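Local structure of molybdopterin-guanine dinucleotide biosynthesis protein B (MobB) (Archaeoglobus fulgidus, 2F1R) at residues A[17-20]-A[21-25]; A[75-78]-A[79-83]; A[91-94]-A[95-98]; A[113-117]-A[118-122]. The protein probably binds GTP and takes part in making the guanine dinucleotide form of the molybdenum cofactor. One frame throughout, in Å; residues are numbered along the deposited sequence.

Contact 1. Residues A[17-20]-A[21-25]; sequences TLIT and RMMPI
The guanidinium of Arg21 lies against Thr17 one helical turn earlier, the methyl CG2 of Thr17 sitting over one of its faces, 3.4 Å from NE of Arg21. Thr17 presents that methyl because CG2 is anti to its backbone N, while the arginine chain bends at chi3 (-54°) to bring its flat end back over it. NE of Arg21 is buried here without a polar partner in the model; NH2 has a weak bond to Arg146 O. Leu18 and Met22 meet at a slant: the methionine, bent at its last torsion, sets CE 4.0 Å from CG of Leu18. Ile19 and Met23 instead run side by side in the same direction, CG2 of Ile19 touching CE of Met23 at 3.8 Å. All three pairs are i to i+4 neighbours on helix 12-28, and each is matched by a backbone bond, the straightest from Arg21 N to Thr17 O (168°). Pro24 brings no N-H, and its CD stands 3.0 Å from Thr20 O where the helix kinks. This helix follows a probable Walker A loop; Leu18 and Met22 pack on helix 149-160, Ile19 and Met23 on strand 33-37, Ile19 also on strand 98-102, and Thr20 and Pro24 on Ser59 of the second subunit.

Contact 2. Residues A[75-78]-A[79-83]; sequences RRVS and EEEGN
Ser78 holds OG between its backbone N and carbonyl carbon (chi1 68°), turned to the start of helix 79-82, and Glu81 sends its chain back with CG anti to its own carbonyl carbon (chi1 -72°) and extended beyond. The two residues thereby exchange bonds in a capping box: Ser78 N donates to Glu81 OE1 at 3.0 Å, and Glu81 N gives a weak bond to Ser78 OG at 3.4 Å. The carboxylate is met from above its plane, 48° out of it, so the first bond is oblique. Gly82 N reaches Ser78 O at 3.2 Å and closes the first turn. Val77 crosses the glutamate at a slant, CB 3.5 Å from Glu81 OE1, while its CG2 rests on the glycine backbone, 3.9 Å from Gly82 N. With an alanine at Glu81 the Ser78 N-H would probably lose this acceptor and Val77 the carboxylate beside its CB. A water lies between Ser78 OG and Glu80 OE2, donating to the latter. Trp87 of helix 85-93 touches both Val77 and Glu81, and Val77 also packs on Lys70 of the second subunit. The box gives two backbone N-H groups at the helix start side-chain acceptors; Arg75 NH2, 4.6 Å from Glu81 OE1, is likely to steady the carboxylate's negative charge without pairing with it.

Contact 3. Residues A[91-94]-A[95-98]; sequences RYLS and DYDL
The ring of Tyr96 turns an edge to the backbone it has just left: Tyr92 O lies at that edge in the ring plane, 3.8 Å from CE2, and Leu93 O comes near the same plane, 3.4 Å from CD2. The guanidinium of Arg32 makes a cation-pi contact with this ring. The motif is a type I beta turn from Leu93 to Tyr96, which takes the chain out of a wider, pi-type turn at 91-93 of the helix and toward strand 98-102. Its closing bond runs from Tyr96 N to Leu93 O at 3.2 Å; the N-H points well (168°), but the donor stands above the carbonyl plane, 53° out of it. Tyr96 CG lies anti to the residue's own carbonyl carbon (chi1 -74°), which brings the ring back to Leu93, where the two side chains meet at a slant. Ser94 and Asp95 form the middle of the turn on the exposed side, while Leu93 and Tyr96 are buried against Ala34 of strand 33-37. At the far end of the ring, Tyr96 OH is hydrogen-bonded to Asp62 of the second subunit, whose Phe73 packs on the rings of both Tyr96 and Tyr92. Putting a leucine at Tyr96 would probably cost Asp62 of the second subunit its hydroxyl mate and strip Arg32 of its aromatic partner. Within the turn itself the apolar contact is CD2 of Leu93 against CE2 of Tyr96, at 4.0 Å.

Contact 4. Residues A[113-117]-A[118-122]; sequences VVVKK and PEEVE
OE1 of Glu120 is gripped by three groups: Lys117 N at 3.2 Å in a nearly straight bond (176°), Lys116 N at 3.0 Å in a weak, bent one, and the hydroxyl of Thr10 from the loop after strand 4-9. The Lys117 N-H comes from above the carboxylate plane, 69° out of it. Glu120 reaches this spot with CG anti to its carbonyl carbon (chi1 -60°) and the rest of the chain extended, sliding past Val115, which points the opposite way and sets CB 3.3 Å from OE1. A return bond from Glu120 N to Lys117 O, 3.2 Å long, closes the loop of chain. The bonds fasten the start of the 3-10 segment 118-122 to the chain that follows strand 111-114, a strand of the central parallel sheet of this P-loop NTPase fold, next to strand 4-9, which leads into the probable Walker A loop. The aliphatic chain of Lys117 slants across Glu120, leaving NZ 4.1 Å from Glu120 OE2, beyond a salt bridge. On the inner side Val115 and Val121 cross at about a right angle, their CG2 atoms 3.9 Å apart, and Val121 goes on to Ile129 and Val132 of strand 129-133.

How the contacts relate
Contact 1 is apolar along much of its length, being wedged between the parallel sheet and helix 149-160, whereas contacts 2 and 4 lie farther from the centre of the chain and rely on a glutamate that takes backbone N-H groups: at a helix start in 75-83, past a strand end in 113-122. Contact 3 is largely buried but depends on a turn and on an aromatic ring. Contacts 1 and 4 meet where Leu18 packs on Val114. Contacts 2 and 3 meet through Arg75, beside Tyr92 and Arg91. Contacts 1, 2 and 3 also touch the second subunit; contact 4 touches no other chain of the assembly.

Contact 1. Residues A[17-20]-A[21-25]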
loop_
_atom_site.group_PDB
_atom_site.type_symbol
_atom_site.label_atom_id
_atom_site.label_comp_id
_atom_site.label_asym_id
_atom_site.label_seq_id
_atom_site.Cartn_x
_atom_site.Cartn_y
_atom_site.Cartn_z
ATOM N N THR A 17 -12.960 -11.083 13.490
ATOM C CA THR A 17 -13.179 -10.689 14.880
ATOM C C THR A 17 -12.049 -11.106 15.824
ATOM O O THR A 17 -11.638 -10.332 16.673
ATOM C CB THR A 17 -14.560 -11.213 15.384
ATOM O OG1 THR A 17 -15.571 -10.365 14.847
ATOM C CG2 THR A 17 -14.676 -11.211 16.932
ATOM N N LEU A 18 -11.576 -12.344 15.717
ATOM C CA LEU A 18 -10.455 -12.752 16.522
ATOM C C LEU A 18 -9.237 -11.815 16.282
ATOM O O LEU A 18 -8.561 -11.431 17.238
ATOM C CB LEU A 18 -10.085 -14.200 16.165
ATOM C CG LEU A 18 -8.971 -14.776 17.020
ATOM C CD1 LEU A 18 -9.369 -14.889 18.480
ATOM C CD2 LEU A 18 -8.575 -16.106 16.437
ATOM N N ILE A 19 -8.936 -11.505 15.009
ATOM C CA ILE A 19 -7.758 -10.634 14.653
ATOM C C ILE A 19 -7.869 -9.259 15.313
ATOM O O ILE A 19 -6.948 -8.822 16.011
ATOM C CB ILE A 19 -7.511 -10.556 13.103
ATOM C CG1 ILE A 19 -7.063 -11.931 12.593
ATOM C CG2 ILE A 19 -6.403 -9.523 12.691
ATOM C CD1 ILE A 19 -7.098 -12.053 11.086
ATOM N N THR A 20 -9.046 -8.644 15.222
ATOM C CA THR A 20 -9.196 -7.271 15.695
ATOM C C THR A 20 -9.237 -7.191 17.233
ATOM O O THR A 20 -8.658 -6.279 17.818
ATOM C CB THR A 20 -10.399 -6.550 15.069
ATOM O OG1 THR A 20 -11.582 -7.194 15.515
ATOM C CG2 THR A 20 -10.323 -6.599 13.558
ATOM N N ARG A 21 -9.887 -8.159 17.880
ATOM C CA ARG A 21 -9.854 -8.255 19.340
ATOM C C ARG A 21 -8.464 -8.549 19.869
ATOM O O ARG A 21 -8.076 -8.021 20.885
ATOM C CB ARG A 21 -10.861 -9.313 19.842
ATOM C CG ARG A 21 -12.311 -8.780 19.809
ATOM C CD ARG A 21 -13.302 -9.705 20.555
ATOM N NE ARG A 21 -13.190 -11.063 20.011
ATOM C CZ ARG A 21 -13.824 -12.158 20.452
ATOM N NH1 ARG A 21 -14.699 -12.104 21.478
ATOM N NH2 ARG A 21 -13.553 -13.329 19.841
ATOM N N MET A 22 -7.695 -9.403 19.192
ATOM C CA MET A 22 -6.320 -9.652 19.672
ATOM C C MET A 22 -5.374 -8.436 19.461
ATOM O O MET A 22 -4.514 -8.151 20.309
ATOM C CB MET A 22 -5.709 -10.883 19.008
ATOM C CG MET A 22 -6.347 -12.244 19.372
ATOM S SD MET A 22 -5.335 -13.655 18.817
ATOM C CE MET A 22 -5.219 -13.294 17.029
ATOM N N MET A 23 -5.536 -7.746 18.326
ATOM C CA MET A 23 -4.624 -6.665 17.911
ATOM C C MET A 23 -4.180 -5.663 19.018
ATOM O O MET A 23 -2.951 -5.496 19.252
ATOM C CB MET A 23 -5.145 -5.975 16.607
ATOM C CG MET A 23 -4.033 -5.281 15.741
ATOM S SD MET A 23 -2.686 -6.349 15.293
ATOM C CE MET A 23 -3.577 -7.494 14.290
ATOM N N PRO A 24 -5.131 -5.011 19.725
ATOM C CA PRO A 24 -4.630 -4.112 20.820
ATOM C C PRO A 24 -3.691 -4.795 21.840
ATOM O O PRO A 24 -2.734 -4.173 22.255
ATOM C CB PRO A 24 -5.891 -3.631 21.520
ATOM C CG PRO A 24 -7.003 -3.791 20.482
ATOM C CD PRO A 24 -6.599 -4.988 19.611
ATOM N N ILE A 25 -3.929 -6.049 22.222
ATOM C CA ILE A 25 -3.002 -6.742 23.129
ATOM C C ILE A 25 -1.632 -7.000 22.479
ATOM O O ILE A 25 -0.584 -6.765 23.096
ATOM C CB ILE A 25 -3.553 -8.112 23.659
ATOM C CG1 ILE A 25 -4.826 -7.957 24.475
ATOM C CG2 ILE A 25 -2.517 -8.784 24.565
ATOM C CD1 ILE A 25 -6.064 -8.039 23.695
#

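Contact 2. Residues A[75-78]-A[79-83]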
loop_
_atom_site.group_PDB
_atom_site.type_symbol
_atom_site.label_atom_id
_atom_site.label_comp_id
_atom_site.label_asym_id
_atom_site.label_seq_id
_atom_site.Cartn_x
_atom_site.Cartn_y
_atom_site.Cartn_z
ATOM N N ARG A 75 -0.777 -1.168 -6.406
ATOM C CA ARG A 75 0.032 -1.558 -7.538
ATOM C C ARG A 75 -0.385 -2.825 -8.298
ATOM O O ARG A 75 -0.831 -3.792 -7.705
ATOM C CB ARG A 75 1.492 -1.664 -7.114
ATOM C CG ARG A 75 1.751 -2.719 -6.121
ATOM C CD ARG A 75 3.222 -2.967 -6.114
ATOM N NE ARG A 75 3.634 -3.987 -7.029
ATOM C CZ ARG A 75 4.867 -4.095 -7.503
ATOM N NH1 ARG A 75 5.784 -3.193 -7.173
ATOM N NH2 ARG A 75 5.172 -5.090 -8.351
ATOM N N ARG A 76 -0.217 -2.807 -9.612
ATOM C CA ARG A 76 -0.511 -3.980 -10.449
ATOM C C ARG A 76 0.444 -5.158 -10.163
ATOM O O ARG A 76 1.688 -5.006 -9.997
ATOM C CB ARG A 76 -0.603 -3.591 -11.944
ATOM C CG ARG A 76 0.719 -3.072 -12.581
ATOM C CD ARG A 76 0.529 -1.980 -13.692
ATOM N NE ARG A 76 0.003 -0.749 -13.089
ATOM C CZ ARG A 76 -1.169 -0.183 -13.396
ATOM N NH1 ARG A 76 -1.934 -0.687 -14.337
ATOM N NH2 ARG A 76 -1.592 0.876 -12.728
ATOM N N VAL A 77 -0.147 -6.334 -10.024
ATOM C CA VAL A 77 0.654 -7.550 -9.933
ATOM C C VAL A 77 0.206 -8.598 -10.973
ATOM O O VAL A 77 -0.918 -8.548 -11.416
ATOM C CB VAL A 77 0.588 -8.172 -8.487
ATOM C CG1 VAL A 77 1.184 -7.203 -7.497
ATOM C CG2 VAL A 77 -0.866 -8.582 -8.107
ATOM N N SER A 78 1.084 -9.526 -11.350
ATOM C CA SER A 78 0.600 -10.766 -11.969
ATOM C C SER A 78 -0.238 -11.611 -10.968
ATOM O O SER A 78 -0.093 -11.466 -9.741
ATOM C CB SER A 78 1.773 -11.599 -12.517
ATOM O OG SER A 78 2.597 -12.124 -11.482
ATOM N N GLU A 79 -1.113 -12.492 -11.464
ATOM C CA GLU A 79 -1.879 -13.326 -10.532
ATOM C C GLU A 79 -0.970 -14.141 -9.571
ATOM O O GLU A 79 -1.306 -14.323 -8.395
ATOM C CB GLU A 79 -2.904 -14.235 -11.237
ATOM C CG GLU A 79 -2.306 -15.437 -11.959
ATOM C CD GLU A 79 -2.079 -16.720 -11.071
ATOM O OE1 GLU A 79 -2.904 -17.043 -10.142
ATOM O OE2 GLU A 79 -1.056 -17.431 -11.338
ATOM N N GLU A 80 0.174 -14.606 -10.058
ATOM C CA GLU A 80 1.009 -15.426 -9.206
ATOM C C GLU A 80 1.651 -14.616 -8.090
ATOM O O GLU A 80 1.693 -15.084 -6.965
ATOM C CB GLU A 80 2.008 -16.256 -9.998
ATOM C CG GLU A 80 3.263 -15.542 -10.484
ATOM C CD GLU A 80 4.186 -16.504 -11.281
ATOM O OE1 GLU A 80 4.084 -17.780 -11.059
ATOM O OE2 GLU A 80 4.988 -15.966 -12.115
ATOM N N GLU A 81 2.099 -13.394 -8.391
ATOM C CA GLU A 81 2.634 -12.462 -7.391
ATOM C C GLU A 81 1.659 -12.148 -6.287
ATOM O O GLU A 81 2.027 -12.121 -5.121
ATOM C CB GLU A 81 3.060 -11.155 -8.036
ATOM C CG GLU A 81 4.323 -11.267 -8.862
ATOM C CD GLU A 81 4.550 -10.009 -9.698
ATOM O OE1 GLU A 81 3.630 -9.167 -9.837
ATOM O OE2 GLU A 81 5.668 -9.866 -10.231
ATOM N N GLY A 82 0.410 -11.918 -6.639
ATOM C CA GLY A 82 -0.593 -11.553 -5.638
ATOM C C GLY A 82 -0.984 -12.729 -4.766
ATOM O O GLY A 82 -1.425 -12.540 -3.647
ATOM N N ASN A 83 -0.794 -13.946 -5.286
ATOM C CA ASN A 83 -1.099 -15.194 -4.586
ATOM C C ASN A 83 0.092 -15.696 -3.739
ATOM O O ASN A 83 -0.019 -16.678 -3.018
ATOM C CB ASN A 83 -1.456 -16.286 -5.599
ATOM C CG ASN A 83 -2.856 -16.176 -6.108
ATOM O OD1 ASN A 83 -3.092 -16.316 -7.313
ATOM N ND2 ASN A 83 -3.812 -15.956 -5.211
HETATM O O HOH W 1 4.415 -13.176 -12.753
#

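Contact 3. Residues A[91-94]-A[95-98]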
loop_
_atom_site.group_PDB
_atom_site.type_symbol
_atom_site.label_atom_id
_atom_site.label_comp_id
_atom_site.label_asym_id
_atom_site.label_seq_id
_atom_site.Cartn_x
_atom_site.Cartn_y
_atom_site.Cartn_z
ATOM N N ARG A 91 8.630 -7.822 -0.401
ATOM C CA ARG A 91 8.446 -6.470 -0.873
ATOM C C ARG A 91 7.993 -5.552 0.229
ATOM O O ARG A 91 8.285 -4.358 0.199
ATOM C CB ARG A 91 7.400 -6.422 -1.985
ATOM C CG ARG A 91 7.757 -7.256 -3.142
ATOM C CD ARG A 91 8.461 -6.452 -4.224
ATOM N NE ARG A 91 9.188 -7.366 -5.107
ATOM C CZ ARG A 91 9.387 -7.160 -6.408
ATOM N NH1 ARG A 91 8.900 -6.079 -7.007
ATOM N NH2 ARG A 91 10.063 -8.056 -7.118
ATOM N N TYR A 92 7.245 -6.091 1.189
ATOM C CA TYR A 92 6.430 -5.215 2.001
ATOM C C TYR A 92 6.579 -5.373 3.504
ATOM O O TYR A 92 6.348 -4.431 4.243
ATOM C CB TYR A 92 4.962 -5.420 1.643
ATOM C CG TYR A 92 4.582 -4.805 0.330
ATOM C CD1 TYR A 92 4.311 -3.448 0.236
ATOM C CD2 TYR A 92 4.508 -5.575 -0.819
ATOM C CE1 TYR A 92 3.969 -2.871 -0.961
ATOM C CE2 TYR A 92 4.168 -5.007 -2.035
ATOM C CZ TYR A 92 3.891 -3.649 -2.087
ATOM O OH TYR A 92 3.553 -3.069 -3.295
ATOM N N LEU A 93 6.922 -6.573 3.942
ATOM C CA LEU A 93 6.608 -6.966 5.295
ATOM C C LEU A 93 7.819 -7.384 6.119
ATOM O O LEU A 93 7.667 -7.854 7.241
ATOM C CB LEU A 93 5.544 -8.089 5.263
ATOM C CG LEU A 93 4.154 -7.815 4.634
ATOM C CD1 LEU A 93 3.163 -8.896 4.998
ATOM C CD2 LEU A 93 3.552 -6.487 4.991
ATOM N N SER A 94 9.021 -7.200 5.570
ATOM C CA SER A 94 10.220 -7.698 6.218
ATOM C C SER A 94 10.629 -7.015 7.557
ATOM O O SER A 94 11.443 -7.569 8.322
ATOM C CB SER A 94 11.397 -7.787 5.215
ATOM O OG SER A 94 12.046 -6.540 5.147
ATOM N N ASP A 95 10.024 -5.881 7.905
ATOM C CA ASP A 95 10.355 -5.276 9.195
ATOM C C ASP A 95 9.268 -5.415 10.242
ATOM O O ASP A 95 9.313 -4.780 11.271
ATOM C CB ASP A 95 10.721 -3.826 9.018
ATOM C CG ASP A 95 9.594 -3.023 8.386
ATOM O OD1 ASP A 95 8.854 -3.594 7.550
ATOM O OD2 ASP A 95 9.499 -1.832 8.687
ATOM N N TYR A 96 8.271 -6.260 9.977
ATOM C CA TYR A 96 7.273 -6.525 10.980
ATOM C C TYR A 96 7.725 -7.593 11.946
ATOM O O TYR A 96 8.498 -8.472 11.607
ATOM C CB TYR A 96 5.974 -6.941 10.297
ATOM C CG TYR A 96 5.361 -5.728 9.705
ATOM C CD1 TYR A 96 4.494 -4.952 10.436
ATOM C CD2 TYR A 96 5.681 -5.325 8.389
ATOM C CE1 TYR A 96 3.917 -3.808 9.877
ATOM C CE2 TYR A 96 5.109 -4.185 7.819
ATOM C CZ TYR A 96 4.236 -3.419 8.562
ATOM O OH TYR A 96 3.651 -2.260 7.979
ATOM N N ASP A 97 7.230 -7.515 13.172
ATOM C CA ASP A 97 7.501 -8.593 14.135
ATOM C C ASP A 97 6.579 -9.818 13.996
ATOM O O ASP A 97 6.924 -10.908 14.418
ATOM C CB ASP A 97 7.396 -8.021 15.557
ATOM C CG ASP A 97 8.443 -6.945 15.796
ATOM O OD1 ASP A 97 9.635 -7.212 15.490
ATOM O OD2 ASP A 97 8.054 -5.850 16.197
ATOM N N LEU A 98 5.411 -9.609 13.412
ATOM C CA LEU A 98 4.448 -10.649 13.201
ATOM C C LEU A 98 3.654 -10.305 11.958
ATOM O O LEU A 98 3.198 -9.167 11.811
ATOM C CB LEU A 98 3.478 -10.742 14.430
ATOM C CG LEU A 98 2.267 -11.701 14.281
ATOM C CD1 LEU A 98 2.768 -13.131 14.246
ATOM C CD2 LEU A 98 1.235 -11.518 15.385
#

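Contact 4. Residues A[113-117]-A[118-122]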
loop_
_atom_site.group_PDB
_atom_site.type_symbol
_atom_site.label_atom_id
_atom_site.label_comp_id
_atom_site.label_asym_id
_atom_site.label_seq_id
_atom_site.Cartn_x
_atom_site.Cartn_y
_atom_site.Cartn_z
ATOM N N VAL A 113 -6.618 -22.488 13.747
ATOM C CA VAL A 113 -7.820 -22.927 13.014
ATOM C C VAL A 113 -9.049 -22.550 13.807
ATOM O O VAL A 113 -9.197 -23.042 14.932
ATOM C CB VAL A 113 -7.859 -24.472 12.783
ATOM C CG1 VAL A 113 -9.221 -24.908 12.117
ATOM C CG2 VAL A 113 -6.673 -24.919 11.940
ATOM N N VAL A 114 -9.909 -21.686 13.252
ATOM C CA VAL A 114 -11.115 -21.231 13.935
ATOM C C VAL A 114 -12.363 -21.810 13.277
ATOM O O VAL A 114 -12.676 -21.468 12.118
ATOM C CB VAL A 114 -11.197 -19.695 13.972
ATOM C CG1 VAL A 114 -12.376 -19.244 14.822
ATOM C CG2 VAL A 114 -9.896 -19.105 14.495
ATOM N N VAL A 115 -13.024 -22.717 13.991
ATOM C CA VAL A 115 -14.160 -23.438 13.432
ATOM C C VAL A 115 -15.351 -23.466 14.389
ATOM O O VAL A 115 -15.218 -23.262 15.589
ATOM C CB VAL A 115 -13.802 -24.877 13.027
ATOM C CG1 VAL A 115 -12.892 -24.865 11.799
ATOM C CG2 VAL A 115 -13.159 -25.668 14.193
ATOM N N LYS A 116 -16.520 -23.679 13.808
ATOM C CA LYS A 116 -17.730 -23.935 14.563
ATOM C C LYS A 116 -17.829 -25.374 15.102
ATOM O O LYS A 116 -18.178 -25.613 16.256
ATOM C CB LYS A 116 -18.952 -23.664 13.658
ATOM C CG LYS A 116 -20.264 -23.678 14.498
ATOM C CD LYS A 116 -20.487 -22.354 15.267
ATOM C CE LYS A 116 -21.897 -22.300 15.819
ATOM N NZ LYS A 116 -22.613 -23.320 14.993
ATOM N N LYS A 117 -17.534 -26.333 14.254
ATOM C CA LYS A 117 -17.657 -27.755 14.589
ATOM C C LYS A 117 -16.288 -28.361 14.584
ATOM O O LYS A 117 -15.504 -28.070 13.684
ATOM C CB LYS A 117 -18.472 -28.469 13.502
ATOM C CG LYS A 117 -19.781 -27.812 13.123
ATOM C CD LYS A 117 -20.299 -28.463 11.841
ATOM C CE LYS A 117 -21.514 -27.712 11.297
ATOM N NZ LYS A 117 -21.671 -26.318 11.893
ATOM N N PRO A 118 -16.001 -29.271 15.523
ATOM C CA PRO A 118 -14.641 -29.879 15.613
ATOM C C PRO A 118 -14.171 -30.634 14.340
ATOM O O PRO A 118 -12.997 -30.566 13.995
ATOM C CB PRO A 118 -14.743 -30.852 16.799
ATOM C CG PRO A 118 -16.054 -30.539 17.480
ATOM C CD PRO A 118 -16.950 -29.847 16.500
ATOM N N GLU A 119 -15.087 -31.281 13.623
ATOM C CA GLU A 119 -14.778 -32.071 12.421
ATOM C C GLU A 119 -14.344 -31.217 11.208
ATOM O O GLU A 119 -13.715 -31.758 10.288
ATOM C CB GLU A 119 -15.969 -32.967 12.035
ATOM C CG GLU A 119 -17.309 -32.171 11.659
ATOM C CD GLU A 119 -18.329 -32.025 12.827
ATOM O OE1 GLU A 119 -17.978 -31.600 13.963
ATOM O OE2 GLU A 119 -19.508 -32.338 12.596
ATOM N N GLU A 120 -14.653 -29.907 11.219
ATOM C CA GLU A 120 -14.130 -28.967 10.209
ATOM C C GLU A 120 -12.599 -28.806 10.277
ATOM O O GLU A 120 -11.993 -28.366 9.322
ATOM C CB GLU A 120 -14.774 -27.575 10.345
ATOM C CG GLU A 120 -16.310 -27.558 10.186
ATOM C CD GLU A 120 -16.995 -26.211 10.515
ATOM O OE1 GLU A 120 -16.596 -25.408 11.364
ATOM O OE2 GLU A 120 -18.039 -25.957 9.935
ATOM N N VAL A 121 -11.985 -29.162 11.408
ATOM C CA VAL A 121 -10.506 -29.039 11.586
ATOM C C VAL A 121 -9.748 -29.797 10.498
ATOM O O VAL A 121 -8.700 -29.332 10.026
ATOM C CB VAL A 121 -10.006 -29.525 13.002
ATOM C CG1 VAL A 121 -8.415 -29.476 13.088
ATOM C CG2 VAL A 121 -10.619 -28.677 14.110
ATOM N N GLU A 122 -10.337 -30.916 10.044
ATOM C CA GLU A 122 -9.681 -31.825 9.094
ATOM C C GLU A 122 -9.385 -31.184 7.750
ATOM O O GLU A 122 -8.584 -31.680 7.000
ATOM C CB GLU A 122 -10.500 -33.117 8.915
ATOM C CG GLU A 122 -10.436 -34.073 10.122
ATOM C CD GLU A 122 -8.997 -34.480 10.468
ATOM O OE1 GLU A 122 -8.313 -35.086 9.601
ATOM O OE2 GLU A 122 -8.537 -34.162 11.602
#